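Local coordinates for mRNA export factor GLE1 (Saccharomyces cerevisiae, PDB 6B4E), which is a nuclear pore complex component that works in mRNA export and, as nucleoporins can, may serve as structural part or docking partner for transport factors, at residues I278-E281 against A282-N286; G232-W235 against D236-V240; N221-T224 against N225-V229. One frame throughout, in Å; residues are numbered along the deposited sequence.

Contact 1: residues I278-E281 against A282-N286; sequences ILLE and AWQNN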
loop_
_atom_site.group_PDB
_atom_site.type_symbol
_atom_site.label_atom_id
_atom_site.label_comp_id
_atom_site.label_asym_id
_atom_site.label_seq_id
_atom_site.Cartn_x
_atom_site.Cartn_y
_atom_site.Cartn_z
ATOM N N ILE A 278 15.197 8.133 -13.156
ATOM C CA ILE A 278 16.451 8.242 -12.404
ATOM C C ILE A 278 16.701 6.978 -11.582
ATOM O O ILE A 278 17.849 6.508 -11.475
ATOM C CB ILE A 278 16.418 9.501 -11.514
ATOM C CG1 ILE A 278 16.475 10.763 -12.398
ATOM C CG2 ILE A 278 17.530 9.471 -10.479
ATOM C CD1 ILE A 278 17.746 10.926 -13.194
ATOM N N LEU A 279 15.639 6.418 -10.979
ATOM C CA LEU A 279 15.771 5.170 -10.225
ATOM C C LEU A 279 16.156 4.017 -11.144
ATOM O O LEU A 279 17.024 3.192 -10.799
ATOM C CB LEU A 279 14.471 4.847 -9.492
ATOM C CG LEU A 279 14.100 5.804 -8.356
ATOM C CD1 LEU A 279 12.727 5.574 -7.826
ATOM C CD2 LEU A 279 15.093 5.711 -7.185
ATOM N N LEU A 280 15.518 3.938 -12.319
ATOM C CA LEU A 280 15.919 2.930 -13.295
ATOM C C LEU A 280 17.403 3.069 -13.613
ATOM O O LEU A 280 18.140 2.077 -13.651
ATOM C CB LEU A 280 15.093 3.070 -14.578
ATOM C CG LEU A 280 15.573 2.240 -15.790
ATOM C CD1 LEU A 280 14.948 0.882 -15.776
ATOM C CD2 LEU A 280 15.307 2.935 -17.121
ATOM N N GLU A 281 17.857 4.301 -13.841
ATOM C CA GLU A 281 19.249 4.529 -14.203
ATOM C C GLU A 281 20.203 4.119 -13.089
ATOM O O GLU A 281 21.298 3.605 -13.360
ATOM C CB GLU A 281 19.470 5.997 -14.563
ATOM C CG GLU A 281 18.775 6.419 -15.832
ATOM C CD GLU A 281 18.796 7.933 -16.066
ATOM O OE1 GLU A 281 19.370 8.693 -15.236
ATOM O OE2 GLU A 281 18.245 8.349 -17.105
ATOM N N ALA A 282 19.831 4.368 -11.838
ATOM C CA ALA A 282 20.686 3.961 -10.731
ATOM C C ALA A 282 20.828 2.447 -10.683
ATOM O O ALA A 282 21.910 1.924 -10.404
ATOM C CB ALA A 282 20.106 4.496 -9.418
ATOM N N TRP A 283 19.729 1.732 -10.931
ATOM C CA TRP A 283 19.762 0.274 -10.965
ATOM C C TRP A 283 20.610 -0.214 -12.120
ATOM O O TRP A 283 21.423 -1.139 -11.969
ATOM C CB TRP A 283 18.335 -0.245 -11.079
ATOM C CG TRP A 283 18.181 -1.713 -11.320
ATOM C CD1 TRP A 283 18.775 -2.739 -10.637
ATOM C CD2 TRP A 283 17.341 -2.312 -12.295
ATOM N NE1 TRP A 283 18.351 -3.953 -11.140
ATOM C CE2 TRP A 283 17.473 -3.712 -12.166
ATOM C CE3 TRP A 283 16.482 -1.803 -13.278
ATOM C CZ2 TRP A 283 16.790 -4.599 -12.982
ATOM C CZ3 TRP A 283 15.810 -2.685 -14.085
ATOM C CH2 TRP A 283 15.965 -4.071 -13.937
ATOM N N GLN A 284 20.429 0.401 -13.293
ATOM C CA GLN A 284 21.239 0.042 -14.452
ATOM C C GLN A 284 22.713 0.278 -14.202
ATOM O O GLN A 284 23.556 -0.344 -14.857
ATOM C CB GLN A 284 20.762 0.835 -15.667
ATOM C CG GLN A 284 19.422 0.365 -16.162
ATOM C CD GLN A 284 18.871 1.267 -17.257
ATOM O OE1 GLN A 284 19.154 2.476 -17.297
ATOM N NE2 GLN A 284 18.104 0.684 -18.159
ATOM N N ASN A 285 23.054 1.208 -13.313
ATOM C CA ASN A 285 24.434 1.484 -12.946
ATOM C C ASN A 285 24.849 0.763 -11.672
ATOM O O ASN A 285 25.819 1.163 -11.034
ATOM C CB ASN A 285 24.644 2.998 -12.799
ATOM C CG ASN A 285 26.099 3.406 -12.886
ATOM O OD1 ASN A 285 26.922 2.696 -13.454
ATOM N ND2 ASN A 285 26.438 4.560 -12.285
ATOM N N ASN A 286 24.151 -0.304 -11.292
ATOM C CA ASN A 286 24.543 -1.093 -10.121
ATOM C C ASN A 286 24.693 -0.214 -8.889
ATOM O O ASN A 286 25.659 -0.305 -8.120
ATOM C CB ASN A 286 25.809 -1.883 -10.410
ATOM C CG ASN A 286 25.492 -3.250 -10.881
ATOM O OD1 ASN A 286 25.164 -4.141 -10.073
ATOM N ND2 ASN A 286 25.523 -3.442 -12.195
#

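Contact 2: residues G232-W235 against D236-V240; sequences GSWW and DAAAV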
loop_
_atom_site.group_PDB
_atom_site.type_symbol
_atom_site.label_atom_id
_atom_site.label_comp_id
_atom_site.label_asym_id
_atom_site.label_seq_id
_atom_site.Cartn_x
_atom_site.Cartn_y
_atom_site.Cartn_z
ATOM N N GLY A 232 7.576 5.204 -7.798
ATOM C CA GLY A 232 8.868 5.595 -7.251
ATOM C C GLY A 232 8.932 5.409 -5.748
ATOM O O GLY A 232 9.948 4.961 -5.212
ATOM N N SER A 233 7.844 5.751 -5.040
ATOM C CA SER A 233 7.789 5.453 -3.618
ATOM C C SER A 233 7.899 3.955 -3.376
ATOM O O SER A 233 8.582 3.513 -2.437
ATOM C CB SER A 233 6.479 5.974 -3.028
ATOM O OG SER A 233 6.439 7.378 -3.151
ATOM N N TRP A 234 7.171 3.163 -4.177
ATOM C CA TRP A 234 7.262 1.710 -4.105
ATOM C C TRP A 234 8.698 1.245 -4.310
ATOM O O TRP A 234 9.213 0.416 -3.549
ATOM C CB TRP A 234 6.346 1.073 -5.153
ATOM C CG TRP A 234 6.543 -0.408 -5.210
ATOM C CD1 TRP A 234 5.887 -1.352 -4.476
ATOM C CD2 TRP A 234 7.503 -1.113 -6.005
ATOM N NE1 TRP A 234 6.376 -2.597 -4.766
ATOM C CE2 TRP A 234 7.368 -2.482 -5.697
ATOM C CE3 TRP A 234 8.461 -0.723 -6.943
ATOM C CZ2 TRP A 234 8.141 -3.459 -6.304
ATOM C CZ3 TRP A 234 9.237 -1.702 -7.545
ATOM C CH2 TRP A 234 9.079 -3.035 -7.209
ATOM N N TRP A 235 9.354 1.770 -5.346
ATOM C CA TRP A 235 10.713 1.360 -5.700
ATOM C C TRP A 235 11.688 1.579 -4.549
ATOM O O TRP A 235 12.438 0.669 -4.178
ATOM C CB TRP A 235 11.150 2.145 -6.931
ATOM C CG TRP A 235 12.437 1.752 -7.623
ATOM C CD1 TRP A 235 13.704 1.781 -7.117
ATOM C CD2 TRP A 235 12.556 1.340 -8.981
ATOM N NE1 TRP A 235 14.614 1.406 -8.090
ATOM C CE2 TRP A 235 13.922 1.121 -9.242
ATOM C CE3 TRP A 235 11.628 1.120 -10.004
ATOM C CZ2 TRP A 235 14.387 0.722 -10.494
ATOM C CZ3 TRP A 235 12.091 0.708 -11.241
ATOM C CH2 TRP A 235 13.456 0.512 -11.476
ATOM N N ASP A 236 11.682 2.782 -3.973
ATOM C CA ASP A 236 12.571 3.092 -2.859
ATOM C C ASP A 236 12.331 2.168 -1.675
ATOM O O ASP A 236 13.259 1.899 -0.903
ATOM C CB ASP A 236 12.392 4.552 -2.415
ATOM C CG ASP A 236 13.082 5.549 -3.331
ATOM O OD1 ASP A 236 12.542 6.660 -3.483
ATOM O OD2 ASP A 236 14.165 5.252 -3.859
ATOM N N ALA A 237 11.091 1.699 -1.496
ATOM C CA ALA A 237 10.724 0.831 -0.388
ATOM C C ALA A 237 10.965 -0.658 -0.634
ATOM O O ALA A 237 11.147 -1.401 0.339
ATOM C CB ALA A 237 9.234 0.998 -0.056
ATOM N N ALA A 238 10.938 -1.132 -1.897
ATOM C CA ALA A 238 10.829 -2.571 -2.121
ATOM C C ALA A 238 11.530 -3.099 -3.365
ATOM O O ALA A 238 11.529 -4.316 -3.554
ATOM C CB ALA A 238 9.344 -2.960 -2.179
ATOM N N ALA A 239 12.153 -2.265 -4.206
ATOM C CA ALA A 239 12.701 -2.800 -5.460
ATOM C C ALA A 239 13.775 -3.859 -5.210
ATOM O O ALA A 239 13.823 -4.883 -5.910
ATOM C CB ALA A 239 13.250 -1.675 -6.333
ATOM N N VAL A 240 14.650 -3.636 -4.233
ATOM C CA VAL A 240 15.695 -4.617 -3.932
ATOM C C VAL A 240 15.085 -5.987 -3.653
ATOM O O VAL A 240 15.546 -7.019 -4.158
ATOM C CB VAL A 240 16.540 -4.128 -2.741
ATOM C CG1 VAL A 240 17.344 -5.279 -2.134
ATOM C CG2 VAL A 240 17.431 -2.986 -3.204
HETATM O O HOH W 1 14.849 -0.624 -3.111
#

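Contact 3: residues N221-T224 against N225-V229; sequences NLIT and NTHFV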
loop_
_atom_site.group_PDB
_atom_site.type_symbol
_atom_site.label_atom_id
_atom_site.label_comp_id
_atom_site.label_asym_id
_atom_site.label_seq_id
_atom_site.Cartn_x
_atom_site.Cartn_y
_atom_site.Cartn_z
ATOM N N ASN A 221 -4.402 6.488 -21.433
ATOM C CA ASN A 221 -5.152 7.726 -21.252
ATOM C C ASN A 221 -5.576 7.955 -19.809
ATOM O O ASN A 221 -6.022 9.066 -19.480
ATOM C CB ASN A 221 -6.385 7.713 -22.153
ATOM C CG ASN A 221 -7.226 6.480 -21.945
ATOM O OD1 ASN A 221 -6.808 5.366 -22.295
ATOM N ND2 ASN A 221 -8.408 6.654 -21.369
ATOM N N LEU A 222 -5.448 6.948 -18.938
ATOM C CA LEU A 222 -5.778 7.093 -17.521
ATOM C C LEU A 222 -4.561 7.250 -16.624
ATOM O O LEU A 222 -4.729 7.484 -15.420
ATOM C CB LEU A 222 -6.578 5.882 -17.038
ATOM C CG LEU A 222 -7.921 5.685 -17.749
ATOM C CD1 LEU A 222 -8.573 4.468 -17.172
ATOM C CD2 LEU A 222 -8.831 6.911 -17.611
ATOM N N ILE A 223 -3.356 7.125 -17.170
ATOM C CA ILE A 223 -2.134 7.274 -16.395
ATOM C C ILE A 223 -1.899 8.752 -16.126
ATOM O O ILE A 223 -2.018 9.591 -17.020
ATOM C CB ILE A 223 -0.953 6.641 -17.154
ATOM C CG1 ILE A 223 -1.168 5.129 -17.302
ATOM C CG2 ILE A 223 0.377 6.917 -16.462
ATOM C CD1 ILE A 223 -1.181 4.358 -15.999
ATOM N N THR A 224 -1.560 9.072 -14.885
ATOM C CA THR A 224 -1.282 10.434 -14.466
ATOM C C THR A 224 0.040 10.443 -13.724
ATOM O O THR A 224 0.676 9.399 -13.530
ATOM C CB THR A 224 -2.405 10.982 -13.581
ATOM O OG1 THR A 224 -2.410 10.277 -12.336
ATOM C CG2 THR A 224 -3.744 10.813 -14.271
ATOM N N ASN A 225 0.470 11.639 -13.314
ATOM C CA ASN A 225 1.731 11.733 -12.591
ATOM C C ASN A 225 1.733 10.840 -11.360
ATOM O O ASN A 225 2.786 10.306 -10.985
ATOM C CB ASN A 225 2.003 13.178 -12.188
ATOM C CG ASN A 225 3.305 13.332 -11.426
ATOM O OD1 ASN A 225 4.378 12.980 -11.917
ATOM N ND2 ASN A 225 3.219 13.885 -10.228
ATOM N N THR A 226 0.564 10.667 -10.725
ATOM C CA THR A 226 0.493 9.945 -9.455
ATOM C C THR A 226 0.917 8.490 -9.609
ATOM O O THR A 226 1.509 7.911 -8.693
ATOM C CB THR A 226 -0.924 10.007 -8.884
ATOM O OG1 THR A 226 -1.458 11.342 -9.016
ATOM C CG2 THR A 226 -0.913 9.612 -7.434
ATOM N N HIS A 227 0.593 7.866 -10.740
ATOM C CA HIS A 227 1.056 6.496 -10.958
ATOM C C HIS A 227 2.572 6.421 -10.870
ATOM O O HIS A 227 3.131 5.473 -10.296
ATOM C CB HIS A 227 0.596 5.985 -12.317
ATOM C CG HIS A 227 -0.881 5.793 -12.410
ATOM N ND1 HIS A 227 -1.735 6.797 -12.819
ATOM C CD2 HIS A 227 -1.660 4.724 -12.130
ATOM C CE1 HIS A 227 -2.977 6.347 -12.802
ATOM N NE2 HIS A 227 -2.959 5.091 -12.393
ATOM N N PHE A 228 3.254 7.405 -11.439
ATOM C CA PHE A 228 4.703 7.397 -11.408
ATOM C C PHE A 228 5.216 7.701 -10.015
ATOM O O PHE A 228 6.224 7.129 -9.583
ATOM C CB PHE A 228 5.262 8.400 -12.418
ATOM C CG PHE A 228 5.022 8.009 -13.858
ATOM C CD1 PHE A 228 5.804 7.050 -14.471
ATOM C CD2 PHE A 228 4.004 8.592 -14.587
ATOM C CE1 PHE A 228 5.582 6.687 -15.781
ATOM C CE2 PHE A 228 3.782 8.240 -15.903
ATOM C CZ PHE A 228 4.580 7.284 -16.500
ATOM N N VAL A 229 4.543 8.613 -9.308
ATOM C CA VAL A 229 4.917 8.913 -7.934
ATOM C C VAL A 229 4.848 7.656 -7.074
ATOM O O VAL A 229 5.790 7.346 -6.343
ATOM C CB VAL A 229 4.032 10.038 -7.364
ATOM C CG1 VAL A 229 4.315 10.233 -5.874
ATOM C CG2 VAL A 229 4.303 11.331 -8.098
HETATM O O HOH W 2 -3.551 11.891 -10.451
#

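Contact 1: residues I278-E281 against A282-N286
A Schellman motif closes helix 271-284, in the C-terminal, all-helical part of GLE1, and on the last turn leading into it Leu-280, Trp-283 and Gln-284 meet. The leucine turns its CG away from its own backbone N (chi1 169°), which sends the fork of methyls along the helix toward residues three and four places further on. CD1 arrives at the edge of the indole, in the ring plane, 4.0 Å from CE3 of Trp-283. Leu-280 CG lies over the flat face of the Gln-284 amide, 3.7 Å from Gln-284 CD, and Leu-280 CD2 is set off from it, 3.7 Å from Gln-284 NE2. The extended chain of Gln-284 leans along the turn, its CG 3.3 Å from Leu-280 O. Glutamine suits the place because its CH2 groups and amide face can lie on the leucine while the amide ends at an exposed position. Beneath, Gln-284 N donates to Leu-280 O at 2.9 Å in a nearly straight bond (165°). An alanine in place of Leu-280 would probably open a gap beside the indole edge and set the Gln-284 amide free to turn. Trp-283 itself packs on Leu-243 and Ser-251 of helix 225-264, while Leu-279 reaches the same helix one turn earlier. The regular pattern gives out at Asn-285, whose N still donates to Glu-281 O at 3.0 Å, though with a bent angle of 134°. Asn-286 then takes a positive phi, a conformation asparagine tolerates better than most residues with a side chain. This reversal lets the NH of the following residue return to Ala-282 O and completes the Schellman pair, whose inner bond runs from Asn-286 N to Trp-283 O at 2.9 Å.

Contact 2: residues G232-W235 against D236-V240
Ala-239 sits one turn after Trp-235 on helix 225-264, with its methyl over the indole, and the tryptophan can be followed outward from the backbone. Its CB lies against the next peptide, 3.1 Å from Asp-236 N. With CG anti to the backbone N (chi1 -171°), the ring runs on toward the following turn and offers a face to Ala-239: the methyl CB is 3.6 Å from Trp-235 CD1 and 3.8 Å from Trp-235 NE1. The contact is a CH-pi interaction, with Ala-239 CB 3.7 Å from the centroid of the five-membered ring and only 14° off its normal. Beyond NE1 and CE2 the six-membered ring leaves the alanine, and its CZ2 packs on Leu-279. An alanine suits this place because its single methyl can approach the ring face closely.

Trp-234 repeats the pattern more loosely. Ala-238 CB stands over its five-membered ring, 4.2 Å from the centroid, while Trp-234 NE1 is hydrogen-bonded to Ser-208. The backbone is irregular here, because Ala-238 departs from helical phi. Trp-235 O accepts from Ala-239 N at 2.9 Å and also from Ala-238 N at 3.3 Å, the second donor lying above the carbonyl plane on the same face as the first. A water accepts from Val-240 N and lies 2.9 Å from Trp-235 O, to which it can donate, so the NH of Val-240 keeps a partner at the distortion.

The two indoles share Leu-254 but otherwise face different helices. Trp-234 lies against Leu-180 and Ala-184 of helix 169-188, whereas Trp-235 packs on Leu-276, Leu-279 and Trp-283 of helix 271-284, the helix whose Arg-275 forms a salt bridge with Asp-236 OD1.

Contact 3: residues N221-T224 against N225-V229
Thr-224 and His-227 form a capping box at the start of helix 225-264. Thr-224 N donates to His-227 ND1 at 3.1 Å, almost straight (169°) though 24° out of the ring plane. The hydroxyl of the N-cap residue Thr-224, set between its backbone N and carbonyl carbon, accepts a weak bond from Thr-226 N, with Thr-224 OG1 3.4 Å away, and His-227 N gives a weak bond to Thr-224 O. A residue farther out on each side, Ile-223 and Phe-228 close a hydrophobic staple, with Ile-223 CG2 3.7 Å from Phe-228 CE2. The other branch of this isoleucine lies over the imidazole, Ile-223 CD1 being 3.9 Å from the centroid of the His-227 ring and only 8° off its normal.

The second shell fixes these groups. Since ND1 accepts from Thr-224 N, the ring hydrogen of His-227 is probably on NE2, which meets Thr-144 OG1, and Phe-139 meets the imidazole edge-to-face. Asn-225 bonds Gly-272 and Asp-173, tying the helix start to its neighbours. Thr-226 OG1 is held by Asp-173 and accepts a hydrogen bond from a water at 2.6 Å, which also lies 2.7 Å from Thr-224 OG1.

Overall arrangement
From the N terminus, the chain reaches contact 3 first, where the loop after helix 206-216 turns into helix 225-264. Contact 2 follows on that helix, its segments adjoining those of contact 3 in sequence, with centres about 16 Å apart. The later part of the helix folds back near the earlier, and helix 271-284 then runs alongside its first part in the same direction, ending in contact 1. All three are local and in series, so none closes a long loop and none nests or crosses. Contacts 1 and 2 touch through Leu-279, which joins the two helices. Contact 3 stays about 7 Å from contact 1 between nearest atoms, but its Phe-228 packs on Ala-273 and Leu-276.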